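Local structure of sugar ABC transporter, periplasmic sugar-binding protein (Caulobacter crescentus, 4IRX) at residues R118-W123 and K224-D229; V135-D140 and D196-L201. The protein binds myo-inositol in the periplasm and probably serves as the substrate-capturing component of a sugar ABC transporter. All coordinates share one frame; numbering follows the deposited sequence.

Contact 1 (R118-W123 and K224-D229); sequences RAMADW and KVIGFD. With INS (1,2,3,4,5,6-hexahydroxy-cyclohexane), chain C.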
ATOM      1  N   ARG A 118       7.341  -3.360  10.910  1.00 10.53           N
ATOM      2  CA  ARG A 118       7.875  -3.852  12.184  1.00 11.34           C
ATOM      3  C   ARG A 118       7.082  -5.065  12.698  1.00 10.18           C
ATOM      4  O   ARG A 118       7.669  -5.996  13.255  1.00 10.83           O
ATOM      5  CB  ARG A 118       7.918  -2.712  13.236  1.00  9.18           C
ATOM      6  CG  ARG A 118       8.427  -3.131  14.603  1.00  9.36           C
ATOM      7  CD  ARG A 118       9.854  -3.532  14.482  1.00 12.30           C
ATOM      8  NE  ARG A 118      10.460  -4.028  15.726  1.00 12.80           N
ATOM      9  CZ  ARG A 118      11.385  -3.371  16.428  1.00 12.21           C
ATOM     10  NH1 ARG A 118      11.760  -2.139  16.070  1.00 12.91           N
ATOM     11  NH2 ARG A 118      11.931  -3.949  17.505  1.00 13.57           N
ATOM     12  N   ALA A 119       5.766  -5.074  12.503  1.00  9.13           N
ATOM     13  CA  ALA A 119       4.945  -6.245  12.868  1.00  8.91           C
ATOM     14  C   ALA A 119       5.379  -7.511  12.140  1.00 10.77           C
ATOM     15  O   ALA A 119       5.428  -8.596  12.723  1.00  9.71           O
ATOM     16  CB  ALA A 119       3.473  -5.977  12.578  1.00 11.39           C
HETATM   17  N   MSE A 120       5.659  -7.375  10.851  1.00 11.32           N
HETATM   18  CA  MSE A 120       6.163  -8.522  10.064  1.00 10.12           C
HETATM   19  C   MSE A 120       7.475  -9.043  10.627  1.00 11.25           C
HETATM   20  O   MSE A 120       7.643 -10.239  10.813  1.00 10.33           O
HETATM   21  CB  MSE A 120       6.417  -8.086   8.616  1.00  9.12           C
HETATM   22  CG  MSE A 120       5.191  -7.537   7.895  1.00 12.91           C
HETATM   23 SE   MSE A 120       5.639  -6.944   6.086  0.58 13.29          SE
HETATM   24  CE  MSE A 120       5.291  -8.610   5.113  1.00 15.90           C
ATOM     25  N   ALA A 121       8.426  -8.146  10.869  1.00  9.43           N
ATOM     26  CA  ALA A 121       9.728  -8.558  11.390  1.00  7.88           C
ATOM     27  C   ALA A 121       9.612  -9.127  12.808  1.00  9.46           C
ATOM     28  O   ALA A 121      10.318 -10.075  13.149  1.00  8.95           O
ATOM     29  CB  ALA A 121      10.732  -7.360  11.369  1.00 10.26           C
ATOM     30  N   ASP A 122       8.742  -8.539  13.626  1.00  8.32           N
ATOM     31  CA  ASP A 122       8.553  -9.008  15.004  1.00 10.49           C
ATOM     32  C   ASP A 122       7.996 -10.420  14.979  1.00  9.72           C
ATOM     33  O   ASP A 122       8.378 -11.252  15.807  1.00 11.33           O
ATOM     34  CB  ASP A 122       7.657  -8.067  15.836  1.00 10.74           C
ATOM     35  CG  ASP A 122       8.364  -6.789  16.268  1.00 12.00           C
ATOM     36  OD1 ASP A 122       9.602  -6.683  16.151  1.00 13.95           O
ATOM     37  OD2 ASP A 122       7.643  -5.861  16.708  1.00 17.24           O
ATOM     38  N   TRP A 123       7.122 -10.700  14.022  1.00  9.53           N
ATOM     39  CA  TRP A 123       6.644 -12.060  13.826  1.00  9.37           C
ATOM     40  C   TRP A 123       7.788 -13.030  13.536  1.00 10.47           C
ATOM     41  O   TRP A 123       7.827 -14.156  14.075  1.00 10.11           O
ATOM     42  CB  TRP A 123       5.553 -12.144  12.726  1.00 10.43           C
ATOM     43  CG  TRP A 123       5.081 -13.555  12.503  1.00 11.34           C
ATOM     44  CD1 TRP A 123       4.030 -14.188  13.094  1.00 16.16           C
ATOM     45  CD2 TRP A 123       5.698 -14.513  11.641  1.00 16.41           C
ATOM     46  NE1 TRP A 123       3.951 -15.494  12.644  1.00 17.80           N
ATOM     47  CE2 TRP A 123       4.963 -15.714  11.745  1.00 17.41           C
ATOM     48  CE3 TRP A 123       6.798 -14.470  10.786  1.00 17.22           C
ATOM     49  CZ2 TRP A 123       5.304 -16.870  11.019  1.00 17.21           C
ATOM     50  CZ3 TRP A 123       7.133 -15.620  10.059  1.00 20.22           C
ATOM     51  CH2 TRP A 123       6.385 -16.793  10.184  1.00 20.08           C
ATOM     52  N   LYS A 224       8.236 -19.951   4.499  1.00 15.51           N
ATOM     53  CA  LYS A 224       7.018 -19.259   4.879  1.00 13.77           C
ATOM     54  C   LYS A 224       6.875 -17.915   4.205  1.00 16.53           C
ATOM     55  O   LYS A 224       7.825 -17.139   4.148  1.00 17.59           O
ATOM     56  CB  LYS A 224       6.990 -19.074   6.386  1.00 13.57           C
ATOM     57  CG  LYS A 224       6.990 -20.387   7.132  1.00 16.86           C
ATOM     58  CD  LYS A 224       6.771 -20.183   8.608  1.00 25.33           C
ATOM     59  CE  LYS A 224       6.783 -21.524   9.351  1.00 31.98           C
ATOM     60  NZ  LYS A 224       5.658 -22.417   8.950  1.00 34.79           N
ATOM     61  N   VAL A 225       5.659 -17.614   3.766  1.00 14.82           N
ATOM     62  CA  VAL A 225       5.399 -16.364   3.068  1.00 13.04           C
ATOM     63  C   VAL A 225       4.453 -15.495   3.883  1.00 13.51           C
ATOM     64  O   VAL A 225       3.429 -15.971   4.358  1.00 12.89           O
ATOM     65  CB  VAL A 225       4.776 -16.639   1.662  1.00 13.09           C
ATOM     66  CG1 VAL A 225       4.318 -15.363   0.986  1.00 14.42           C
ATOM     67  CG2 VAL A 225       5.774 -17.391   0.765  1.00 16.53           C
ATOM     68  N   ILE A 226       4.824 -14.222   4.051  1.00 12.97           N
ATOM     69  CA  ILE A 226       4.016 -13.236   4.747  1.00 10.38           C
ATOM     70  C   ILE A 226       3.769 -12.107   3.788  1.00 10.60           C
ATOM     71  O   ILE A 226       4.687 -11.692   3.063  1.00 12.22           O
ATOM     72  CB  ILE A 226       4.732 -12.655   5.980  1.00 15.42           C
ATOM     73  CG1 ILE A 226       5.055 -13.751   6.974  1.00 19.86           C
ATOM     74  CG2 ILE A 226       3.861 -11.630   6.668  1.00 15.22           C
ATOM     75  CD1 ILE A 226       5.223 -13.207   8.355  1.00 29.75           C
ATOM     76  N   GLY A 227       2.527 -11.637   3.740  1.00 11.14           N
ATOM     77  CA  GLY A 227       2.170 -10.529   2.870  1.00  9.73           C
ATOM     78  C   GLY A 227       1.724  -9.292   3.641  1.00  9.20           C
ATOM     79  O   GLY A 227       1.962  -9.129   4.837  1.00 11.96           O
ATOM     80  N   PHE A 228       1.044  -8.433   2.912  1.00 11.24           N
ATOM     81  CA  PHE A 228       0.560  -7.162   3.438  1.00  9.30           C
ATOM     82  C   PHE A 228      -0.627  -6.797   2.573  1.00  7.87           C
ATOM     83  O   PHE A 228      -0.524  -6.823   1.348  1.00  9.92           O
ATOM     84  CB  PHE A 228       1.677  -6.104   3.312  1.00 10.69           C
ATOM     85  CG  PHE A 228       1.540  -4.928   4.273  1.00 10.10           C
ATOM     86  CD1 PHE A 228       0.556  -3.962   4.082  1.00 10.20           C
ATOM     87  CD2 PHE A 228       2.413  -4.792   5.353  1.00 11.34           C
ATOM     88  CE1 PHE A 228       0.425  -2.862   4.978  1.00 10.46           C
ATOM     89  CE2 PHE A 228       2.313  -3.709   6.246  1.00 12.00           C
ATOM     90  CZ  PHE A 228       1.311  -2.732   6.061  1.00 11.20           C
ATOM     91  N   ASP A 229      -1.753  -6.465   3.202  1.00  7.73           N
ATOM     92  CA  ASP A 229      -3.000  -5.894   2.589  1.00 10.94           C
ATOM     93  C   ASP A 229      -4.258  -6.623   3.037  1.00  8.99           C
ATOM     94  O   ASP A 229      -5.336  -6.052   3.007  1.00 10.48           O
ATOM     95  CB  ASP A 229      -3.064  -5.830   1.038  1.00  9.73           C
ATOM     96  CG  ASP A 229      -2.114  -4.819   0.445  1.00 11.98           C
ATOM     97  OD1 ASP A 229      -1.617  -3.956   1.195  1.00 10.59           O
ATOM     98  OD2 ASP A 229      -1.844  -4.903  -0.771  1.00 11.10           O
TER
HETATM   99  C1  INS C 401      -0.437  -0.180  -0.743  1.00  8.24           C
HETATM  100  C2  INS C 401      -0.728  -1.632  -0.928  1.00  8.99           C
HETATM  101  C3  INS C 401      -0.540  -1.979  -2.383  1.00  8.66           C
HETATM  102  C4  INS C 401       0.871  -1.712  -2.800  1.00 10.19           C
HETATM  103  C5  INS C 401       1.178  -0.268  -2.670  1.00  8.58           C
HETATM  104  C6  INS C 401       0.937   0.206  -1.255  1.00 10.68           C
HETATM  105  O1  INS C 401      -0.572   0.173   0.611  1.00  8.29           O
HETATM  106  O2  INS C 401       0.111  -2.388  -0.109  1.00 10.06           O
HETATM  107  O3  INS C 401      -0.890  -3.319  -2.624  1.00  9.33           O
HETATM  108  O4  INS C 401       1.094  -2.151  -4.102  1.00 11.40           O
HETATM  109  O5  INS C 401       2.493  -0.041  -3.065  1.00 10.97           O
HETATM  110  O6  INS C 401       1.250   1.566  -1.103  1.00  8.84           O
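Met120, modelled as selenomethionine, reaches from helix 113-127 to Ile226, Gly227 and Phe228 at once, the tightly packed half of the contact. The chain runs out extended and then bends at its last torsion (chi3 91°), which turns CE against the side of Ile226, 3.7 Å from its CG2. The same methyl lies 3.4 Å from Gly227 O, a buried carbonyl oxygen for which the model offers no hydrogen-bonding partner. The SE atom meets Phe228 at the rim of its ring, 3.9 Å from CD2, a Met-aromatic contact of the edge type. Val247 touches both Met120 and Phe228, and Arg149 forms a cation-pi contact with the ring.

The other end opens toward solvent. Trp123 offers one indole face to CD1 of Ile226, modelled doubtfully close, while the aliphatic part of Lys224 passes the indole edge at about a right angle, its CD 3.8 Å from Trp123 CH2. Trp123 and Lys224 are both partly exposed, and the lysine ammonium turns to Ala221 O.

Beyond Phe228 the chain enters the pocket, where Asp229 accepts two hydrogen bonds from inositol, O2 to OD1 at 2.7 Å and O3 to OD2 at 2.6 Å. A helix laid nearly antiparallel (160°) on the border strand of a parallel sheet, with ligand-binding residues just past the strand's C-terminal end, is characteristic of the type I periplasmic binding fold.

Contact 2 (V135-D140 and D196-L201); sequences VVITND and DVILCL. With INS (1,2,3,4,5,6-hexahydroxy-cyclohexane), chain C.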
ATOM      1  N   VAL A 135      14.079 -13.325   3.084  1.00  9.65           N
ATOM      2  CA  VAL A 135      14.068 -12.611   1.806  1.00 10.64           C
ATOM      3  C   VAL A 135      13.024 -11.517   1.906  1.00  8.91           C
ATOM      4  O   VAL A 135      11.927 -11.755   2.411  1.00 11.11           O
ATOM      5  CB  VAL A 135      13.703 -13.586   0.652  1.00 10.16           C
ATOM      6  CG1 VAL A 135      13.463 -12.831  -0.672  1.00 11.76           C
ATOM      7  CG2 VAL A 135      14.824 -14.575   0.468  1.00 12.49           C
ATOM      8  N   VAL A 136      13.348 -10.312   1.438  1.00  9.38           N
ATOM      9  CA  VAL A 136      12.380  -9.210   1.459  1.00  9.51           C
ATOM     10  C   VAL A 136      12.067  -8.799   0.024  1.00 10.88           C
ATOM     11  O   VAL A 136      12.976  -8.517  -0.759  1.00 11.17           O
ATOM     12  CB  VAL A 136      12.900  -8.001   2.308  1.00  9.69           C
ATOM     13  CG1 VAL A 136      11.848  -6.853   2.340  1.00 13.39           C
ATOM     14  CG2 VAL A 136      13.266  -8.473   3.702  1.00 13.93           C
ATOM     15  N   ILE A 137      10.786  -8.866  -0.346  1.00  9.86           N
ATOM     16  CA  ILE A 137      10.321  -8.462  -1.676  1.00 10.09           C
ATOM     17  C   ILE A 137       9.470  -7.196  -1.508  1.00  9.30           C
ATOM     18  O   ILE A 137       8.421  -7.214  -0.864  1.00 11.28           O
ATOM     19  CB  ILE A 137       9.454  -9.559  -2.344  1.00 11.33           C
ATOM     20  CG1 ILE A 137      10.209 -10.897  -2.383  1.00 13.04           C
ATOM     21  CG2 ILE A 137       8.997  -9.100  -3.725  1.00 11.94           C
ATOM     22  CD1 ILE A 137      11.403 -10.919  -3.301  1.00 15.93           C
ATOM     23  N   THR A 138       9.945  -6.080  -2.054  1.00  9.25           N
ATOM     24  CA  THR A 138       9.344  -4.776  -1.761  1.00  9.82           C
ATOM     25  C   THR A 138       8.314  -4.333  -2.798  1.00 10.38           C
ATOM     26  O   THR A 138       8.351  -4.760  -3.961  1.00 11.07           O
ATOM     27  CB  THR A 138      10.399  -3.655  -1.613  1.00 11.33           C
ATOM     28  OG1 THR A 138      10.936  -3.326  -2.910  1.00 14.22           O
ATOM     29  CG2 THR A 138      11.528  -4.089  -0.684  1.00 13.87           C
ATOM     30  N   ASN A 139       7.371  -3.509  -2.349  1.00 10.41           N
ATOM     31  CA  ASN A 139       6.380  -2.887  -3.224  1.00 10.05           C
ATOM     32  C   ASN A 139       6.900  -1.580  -3.845  1.00 12.02           C
ATOM     33  O   ASN A 139       7.970  -1.103  -3.465  1.00 11.81           O
ATOM     34  CB  ASN A 139       5.112  -2.600  -2.413  1.00  9.89           C
ATOM     35  CG  ASN A 139       5.349  -1.613  -1.277  1.00 13.02           C
ATOM     36  OD1 ASN A 139       6.230  -1.825  -0.438  1.00 11.33           O
ATOM     37  ND2 ASN A 139       4.544  -0.532  -1.224  1.00 10.75           N
ATOM     38  N   ASP A 140       6.113  -1.022  -4.773  1.00 11.70           N
ATOM     39  CA  ASP A 140       6.286   0.341  -5.350  1.00 13.55           C
ATOM     40  C   ASP A 140       7.454   1.177  -4.776  1.00 14.66           C
ATOM     41  O   ASP A 140       7.273   1.906  -3.796  1.00 12.29           O
ATOM     42  CB  ASP A 140       4.995   1.179  -5.146  1.00 11.96           C
ATOM     43  CG  ASP A 140       3.837   0.753  -6.022  1.00 13.05           C
ATOM     44  OD1 ASP A 140       4.016   0.380  -7.216  1.00 15.62           O
ATOM     45  OD2 ASP A 140       2.689   0.829  -5.538  1.00 12.35           O
ATOM     46  N   ASP A 196      14.019 -19.194   5.185  1.00  8.73           N
ATOM     47  CA  ASP A 196      12.946 -19.564   6.087  1.00 10.33           C
ATOM     48  C   ASP A 196      11.671 -18.774   5.839  1.00  8.62           C
ATOM     49  O   ASP A 196      10.570 -19.275   5.983  1.00  9.46           O
ATOM     50  CB  ASP A 196      13.389 -19.318   7.537  1.00 11.18           C
ATOM     51  CG  ASP A 196      14.507 -20.226   7.947  1.00 12.86           C
ATOM     52  OD1 ASP A 196      14.219 -21.435   8.061  1.00 13.82           O
ATOM     53  OD2 ASP A 196      15.665 -19.766   8.141  1.00 11.97           O
ATOM     54  N   VAL A 197      11.832 -17.502   5.493  1.00  8.66           N
ATOM     55  CA  VAL A 197      10.716 -16.581   5.394  1.00  8.23           C
ATOM     56  C   VAL A 197      10.927 -15.674   4.197  1.00  8.68           C
ATOM     57  O   VAL A 197      12.034 -15.200   3.961  1.00 10.04           O
ATOM     58  CB  VAL A 197      10.593 -15.693   6.655  1.00 10.06           C
ATOM     59  CG1 VAL A 197       9.439 -14.640   6.517  1.00 13.56           C
ATOM     60  CG2 VAL A 197      10.435 -16.548   7.899  1.00 12.69           C
ATOM     61  N   ILE A 198       9.862 -15.491   3.423  1.00  8.71           N
ATOM     62  CA  ILE A 198       9.814 -14.478   2.371  1.00  7.93           C
ATOM     63  C   ILE A 198       8.776 -13.441   2.828  1.00 10.49           C
ATOM     64  O   ILE A 198       7.561 -13.708   2.874  1.00 11.63           O
ATOM     65  CB  ILE A 198       9.400 -15.093   1.012  1.00  8.98           C
ATOM     66  CG1 ILE A 198      10.305 -16.271   0.681  1.00 11.66           C
ATOM     67  CG2 ILE A 198       9.536 -14.058  -0.078  1.00 12.25           C
ATOM     68  CD1 ILE A 198       9.941 -17.009  -0.600  1.00 13.05           C
ATOM     69  N   LEU A 199       9.264 -12.255   3.160  1.00  9.63           N
ATOM     70  CA  LEU A 199       8.403 -11.141   3.548  1.00 10.05           C
ATOM     71  C   LEU A 199       8.077 -10.324   2.312  1.00  8.48           C
ATOM     72  O   LEU A 199       8.970  -9.726   1.698  1.00 10.57           O
ATOM     73  CB  LEU A 199       9.110 -10.244   4.581  1.00 11.89           C
ATOM     74  CG  LEU A 199       9.443 -10.799   5.966  1.00 15.00           C
ATOM     75  CD1 LEU A 199      10.018  -9.723   6.872  1.00 12.52           C
ATOM     76  CD2 LEU A 199       8.197 -11.396   6.624  1.00 15.57           C
ATOM     77  N   CYS A 200       6.806 -10.329   1.922  1.00  9.12           N
ATOM     78  CA  CYS A 200       6.367  -9.634   0.722  1.00 12.09           C
ATOM     79  C   CYS A 200       5.528  -8.445   1.129  1.00 10.94           C
ATOM     80  O   CYS A 200       4.589  -8.581   1.920  1.00 12.93           O
ATOM     81  CB  CYS A 200       5.530 -10.565  -0.143  1.00  9.96           C
ATOM     82  SG  CYS A 200       6.435 -11.988  -0.724  1.00 13.18           S
ATOM     83  N   LEU A 201       5.858  -7.283   0.573  1.00  8.06           N
ATOM     84  CA  LEU A 201       5.252  -6.051   1.048  1.00  8.35           C
ATOM     85  C   LEU A 201       3.906  -5.710   0.383  1.00 10.88           C
ATOM     86  O   LEU A 201       3.353  -4.623   0.576  1.00 11.35           O
ATOM     87  CB  LEU A 201       6.261  -4.898   1.001  1.00 10.23           C
ATOM     88  CG  LEU A 201       7.207  -4.819   2.213  1.00 11.74           C
ATOM     89  CD1 LEU A 201       7.902  -6.112   2.593  1.00 18.46           C
ATOM     90  CD2 LEU A 201       8.227  -3.738   1.961  1.00 12.26           C
TER
HETATM   91  C1  INS C 401      -0.437  -0.180  -0.743  1.00  8.24           C
HETATM   92  C2  INS C 401      -0.728  -1.632  -0.928  1.00  8.99           C
HETATM   93  C3  INS C 401      -0.540  -1.979  -2.383  1.00  8.66           C
HETATM   94  C4  INS C 401       0.871  -1.712  -2.800  1.00 10.19           C
HETATM   95  C5  INS C 401       1.178  -0.268  -2.670  1.00  8.58           C
HETATM   96  C6  INS C 401       0.937   0.206  -1.255  1.00 10.68           C
HETATM   97  O1  INS C 401      -0.572   0.173   0.611  1.00  8.29           O
HETATM   98  O2  INS C 401       0.111  -2.388  -0.109  1.00 10.06           O
HETATM   99  O3  INS C 401      -0.890  -3.319  -2.624  1.00  9.33           O
HETATM  100  O4  INS C 401       1.094  -2.151  -4.102  1.00 11.40           O
HETATM  101  O5  INS C 401       2.493  -0.041  -3.065  1.00 10.97           O
HETATM  102  O6  INS C 401       1.250   1.566  -1.103  1.00  8.84           O
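The carboxamide of Asn139 divides its two ends between Leu201 and the inositol. Leu201 lies to one side of the amide plane, its CB 3.4 Å from Asn139 OD1 and its backbone oxygen farther over the same side. At the edge, close to the amide plane, ND2 meets inositol O5 in an almost straight bond (2.8 Å, 174° at the hydrogen). Asn139 CG sits between the backbone N and the carbonyl carbon (chi1 63°), which lays the amide across Leu201 and brings ND2 to the ligand. The carboxylate of Asp140 takes up the other role of that hydroxyl: O5 donates to Asp140 OD2 at 2.6 Å, so a single ligand oxygen is gripped as acceptor and donor by consecutive residues. Arg97 and Gln20 also engage OD2. An alanine in place of Asn139 removes the N-H donor, would probably leave O5 held by Asp140 alone of this pair, and is likely to open a gap beside Leu201.

Behind the pocket the two segments are neighbouring parallel strands at the centre of a four-stranded sheet, in the alpha/beta manner of these binding proteins. Four backbone bonds join them, running from Val135 N to Val197 O (2.9 Å) through to Leu201 N and Ile137 O (2.9 Å). Val135, Ile137, Ile198 and Cys200 share one face, where helix 176-189 packs on the first three; there Ile137 CG1 lies 4.0 Å from Ile198 CG2, the two side chains abreast. Val136 and Leu199 occupy the opposite face, where helix 144-160 covers Leu199, and Val136 CG1 approaches Leu201 CD1 to 4.0 Å.

How the contacts relate
Contacts 1 and 2 lie about 8 Å apart, centre to centre, in one lobe of the protein. Along the chain the order is 118-123, 135-140, 196-201 and 224-229, so both segments of contact 2 fall between those of contact 1. Helix 113-127 leads directly into strand 132-138, and strands 197-200 and 224-226 are neighbours in the same sheet, with Lys224 O and Ile198 N 2.7 Å apart in a probable hydrogen bond. Met120 of contact 1 also packs against Cys200 of contact 2. Three adjacent strands thus end at one pocket, where Asn139 and Asp140 share one hydroxyl of the inositol and Asp229 takes two others.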